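Local atomic coordinates of lectin-like protein (Entamoeba histolytica HM-1:IMSS-A, PDB entry 5ZBT), a protein that is the legume lectin-like domain of an ERGIC-53-like membrane protein of unproven function that may bind D-mannose. Residues N38-N42 / Y43-G47; F125-F128 / E129-I133. All coordinates share one frame; numbering follows the deposited sequence.

Contact 1 of 2, residues N38-N42 / Y43-G47; sequences NVVRN and YDMKG
Val39, Val40 and Met45 meet where the short helix 36-42 turns at 88° into strand 43-46, an edge strand of the legume-lectin-like beta sandwich. Met45 crosses both valines at about a right angle. Extended at chi2 (174°), its chain runs toward the helix, and the bend at chi3 sets CE against the two valines, 3.9 Å from Val39 CG1. Of the two valine methyls, Val39 CG1 is the one anti to its backbone N, whereas Val40 offers the branch beside its backbone N.

At the junction itself, Val39 O accepts from Asn42 N at 3.1 Å and, weakly, from Tyr43 N at 3.0 Å with an N-H...O angle of only 126°. The same oxygen lies in the plane of the Tyr43 ring, at its edge, 3.6 Å from CD1, while the Asn42 carbonyl lies over one face. The ring runs inward, and its hydroxyl is hydrogen-bonded to Leu28 O. Asp44 has its salt bridge with Lys106, and Val39 and Tyr43 both pack on Met69 of the neighbouring strand 66-71. Alongside the Val39 contact, Met45 CE reaches Val40 CG2 at 3.8 Å.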
# COMPACT_ATOMS: atom_id res chain seq x y z
N ASN A 38 10.10 12.83 10.52
CA ASN A 38 10.03 12.68 9.07
C ASN A 38 8.70 12.08 8.63
O ASN A 38 8.15 12.47 7.59
CB ASN A 38 11.18 11.81 8.56
CG ASN A 38 11.15 11.64 7.05
OD1 ASN A 38 11.00 12.63 6.30
ND2 ASN A 38 11.26 10.40 6.58
N VAL A 39 8.17 11.12 9.40
CA VAL A 39 6.87 10.53 9.07
C VAL A 39 5.76 11.55 9.27
O VAL A 39 4.93 11.77 8.37
CB VAL A 39 6.63 9.26 9.91
CG1 VAL A 39 5.28 8.67 9.59
CG2 VAL A 39 7.71 8.23 9.66
N VAL A 40 5.75 12.21 10.43
CA VAL A 40 4.67 13.13 10.80
C VAL A 40 4.59 14.30 9.82
O VAL A 40 3.51 14.83 9.56
CB VAL A 40 4.85 13.63 12.25
CG1 VAL A 40 3.93 14.80 12.55
CG2 VAL A 40 4.58 12.50 13.25
N ARG A 41 5.73 14.74 9.28
CA ARG A 41 5.65 15.95 8.47
C ARG A 41 5.07 15.67 7.10
O ARG A 41 4.61 16.60 6.43
CB ARG A 41 7.03 16.61 8.37
CG ARG A 41 7.99 15.98 7.39
CD ARG A 41 9.12 16.94 7.06
NE ARG A 41 10.12 16.95 8.13
CZ ARG A 41 11.29 16.32 8.04
NH1 ARG A 41 11.60 15.66 6.93
NH2 ARG A 41 12.14 16.37 9.06
N ASN A 42 5.02 14.40 6.69
CA ASN A 42 4.53 14.03 5.37
C ASN A 42 3.20 13.28 5.39
O ASN A 42 2.55 13.21 4.34
CB ASN A 42 5.59 13.21 4.64
CG ASN A 42 6.77 14.07 4.21
OD1 ASN A 42 6.60 15.26 3.94
ND2 ASN A 42 7.97 13.49 4.17
N TYR A 43 2.74 12.78 6.54
CA TYR A 43 1.56 11.90 6.57
C TYR A 43 0.62 12.26 7.71
O TYR A 43 1.06 12.40 8.86
CB TYR A 43 1.99 10.43 6.70
CG TYR A 43 2.71 9.89 5.49
CD1 TYR A 43 4.10 9.91 5.40
CD2 TYR A 43 2.00 9.36 4.43
CE1 TYR A 43 4.75 9.42 4.26
CE2 TYR A 43 2.64 8.86 3.30
CZ TYR A 43 4.00 8.90 3.22
OH TYR A 43 4.59 8.39 2.09
N ASP A 44 -0.66 12.40 7.40
CA ASP A 44 -1.72 12.38 8.39
C ASP A 44 -1.98 10.95 8.84
O ASP A 44 -1.72 9.99 8.11
CB ASP A 44 -3.04 12.93 7.84
CG ASP A 44 -2.94 14.35 7.37
OD1 ASP A 44 -2.32 15.16 8.08
OD2 ASP A 44 -3.48 14.63 6.27
N MET A 45 -2.54 10.82 10.05
CA MET A 45 -2.73 9.53 10.69
C MET A 45 -4.13 9.45 11.27
O MET A 45 -4.53 10.32 12.04
CB MET A 45 -1.67 9.30 11.77
CG MET A 45 -0.30 9.05 11.15
SD MET A 45 1.06 8.94 12.31
CE MET A 45 2.24 10.06 11.56
N LYS A 46 -4.86 8.41 10.90
CA LYS A 46 -6.27 8.29 11.26
C LYS A 46 -6.53 6.82 11.61
O LYS A 46 -6.63 5.97 10.72
CB LYS A 46 -7.16 8.78 10.13
CG LYS A 46 -8.65 8.53 10.32
CD LYS A 46 -9.22 9.32 11.49
CE LYS A 46 -10.58 9.92 11.10
NZ LYS A 46 -11.36 10.41 12.28
N GLY A 47 -6.63 6.54 12.91
CA GLY A 47 -6.72 5.19 13.42
C GLY A 47 -5.53 4.88 14.29
O GLY A 47 -4.68 5.74 14.54

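Contact 2 of 2, residues F125-F128 / E129-I133; sequences FINF and EDVDI
The carboxamide of Asn127 faces the backbone of Glu129 with one side: Glu129 N lies above that face, 3.7 Å from Asn127 CG, and Val131 CG2 stands beyond the nitrogen end, 3.7 Å from Asn127 ND2. At the amide edge, Asn127 ND2 donates to Glu129 O over 2.9 Å, with an N-H...O angle of 154°. The acceptor is lifted 19° out of the amide plane, and the donor in turn is tilted from the carbonyl plane. The Glu129 carboxylate is turned 62° against the amide and leads off in another direction; Glu129 CB is the part of that side chain nearest Asn127, 3.7 Å from OD1. Phe128 leaves the backbone away from the loop, and its side chain packs on Ile88, Cys94 and Pro134, while its CB stays 3.3 Å from Glu129 N.

This is the exit of strand 122-127 in the lectin beta sandwich, where Phe128 to Val131 form a type II beta turn with Asp130 at positive phi. Asn127 lies just before the turn. With CG anti to its backbone N, it reaches forward to the carbonyl of the turn's second residue, tying strand end to loop. The strand end and loop probably match the calcium-binding stretch of ERGIC-53, with Asn127 at the position of a metal-binding aspartate; here its ND2 is bonded to the Glu129 carbonyl. Glu129 OE2 accepts from Gly96 N and OE1 from Gly216 N, so that one carboxylate bridges the main chain at both glycines. Val131 O is hydrogen-bonded to Lys93 NZ. Set between its own backbone N and carbonyl carbon, Val131 CG2 packs 3.6 Å from Asn127 O.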
# COMPACT_ATOMS: atom_id res chain seq x y z
N PHE A 125 -3.74 -3.69 -3.43
CA PHE A 125 -4.16 -4.40 -2.23
C PHE A 125 -3.41 -5.72 -2.11
O PHE A 125 -3.22 -6.43 -3.11
CB PHE A 125 -5.68 -4.67 -2.25
CG PHE A 125 -6.51 -3.45 -2.56
CD1 PHE A 125 -6.32 -2.26 -1.87
CD2 PHE A 125 -7.48 -3.49 -3.54
CE1 PHE A 125 -7.09 -1.13 -2.15
CE2 PHE A 125 -8.25 -2.36 -3.84
CZ PHE A 125 -8.05 -1.19 -3.13
N ILE A 126 -2.99 -6.04 -0.89
CA ILE A 126 -2.50 -7.36 -0.53
C ILE A 126 -3.54 -7.95 0.41
O ILE A 126 -3.78 -7.41 1.50
CB ILE A 126 -1.13 -7.31 0.15
CG1 ILE A 126 -0.12 -6.51 -0.68
CG2 ILE A 126 -0.62 -8.73 0.42
CD1 ILE A 126 1.28 -6.40 -0.03
N ASN A 127 -4.17 -9.04 0.00
CA ASN A 127 -5.28 -9.61 0.76
C ASN A 127 -4.93 -11.00 1.28
O ASN A 127 -4.54 -11.87 0.49
CB ASN A 127 -6.54 -9.67 -0.09
CG ASN A 127 -7.67 -10.35 0.63
OD1 ASN A 127 -8.23 -9.78 1.56
ND2 ASN A 127 -7.99 -11.58 0.25
N PHE A 128 -5.06 -11.19 2.60
CA PHE A 128 -4.93 -12.50 3.25
C PHE A 128 -6.26 -13.12 3.65
O PHE A 128 -6.33 -14.34 3.83
CB PHE A 128 -4.06 -12.39 4.53
CG PHE A 128 -2.64 -11.98 4.28
CD1 PHE A 128 -2.30 -10.64 4.16
CD2 PHE A 128 -1.63 -12.94 4.19
CE1 PHE A 128 -0.98 -10.25 3.94
CE2 PHE A 128 -0.31 -12.57 3.98
CZ PHE A 128 0.03 -11.23 3.85
N GLU A 129 -7.31 -12.31 3.79
CA GLU A 129 -8.61 -12.78 4.27
C GLU A 129 -9.25 -13.73 3.26
O GLU A 129 -9.43 -13.38 2.09
CB GLU A 129 -9.52 -11.58 4.52
CG GLU A 129 -10.86 -11.91 5.19
CD GLU A 129 -10.80 -11.84 6.70
OE1 GLU A 129 -11.87 -11.93 7.34
OE2 GLU A 129 -9.70 -11.71 7.27
N ASP A 130 -9.57 -14.94 3.72
CA ASP A 130 -10.33 -15.96 3.00
C ASP A 130 -9.58 -16.64 1.86
O ASP A 130 -10.19 -17.39 1.10
CB ASP A 130 -11.65 -15.41 2.45
CG ASP A 130 -12.58 -14.88 3.53
OD1 ASP A 130 -12.50 -15.35 4.69
OD2 ASP A 130 -13.39 -13.99 3.21
N VAL A 131 -8.27 -16.44 1.73
CA VAL A 131 -7.51 -17.17 0.73
C VAL A 131 -6.34 -17.87 1.42
O VAL A 131 -5.84 -17.42 2.46
CB VAL A 131 -7.00 -16.27 -0.41
CG1 VAL A 131 -8.08 -16.05 -1.41
CG2 VAL A 131 -6.47 -14.93 0.14
N ASP A 132 -5.91 -18.97 0.81
CA ASP A 132 -4.77 -19.71 1.36
C ASP A 132 -3.46 -18.95 1.13
O ASP A 132 -2.66 -18.77 2.05
CB ASP A 132 -4.69 -21.09 0.72
CG ASP A 132 -3.75 -22.01 1.47
OD1 ASP A 132 -3.97 -22.24 2.67
OD2 ASP A 132 -2.77 -22.48 0.86
N ILE A 133 -3.22 -18.53 -0.10
CA ILE A 133 -2.04 -17.76 -0.48
C ILE A 133 -2.49 -16.31 -0.64
O ILE A 133 -3.54 -16.07 -1.27
CB ILE A 133 -1.44 -18.30 -1.79
CG1 ILE A 133 -1.02 -19.76 -1.63
CG2 ILE A 133 -0.25 -17.49 -2.26
CD1 ILE A 133 -0.35 -20.06 -0.30

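Contacts 1 and 2 follow each other along the chain, and both reach the same seven-stranded antiparallel sheet of the lectin-like sandwich, through strands 43-46 and 122-127. Strand 43-46 of contact 1 is at one edge; strand 122-127, which leads into contact 2, lies further in, with strands 66-71, 207-213 and 97-103 between them. Their centres are 27 Å apart, on opposite sides of the chain's centre, and their nearest atoms remain about 15 Å apart, so neither touches the other. Residues 38-47 join a helix to an edge strand, whereas residues 125-133 carry the end of strand 122-127 into a loop that probably corresponds to part of the calcium and sugar site of ERGIC-53.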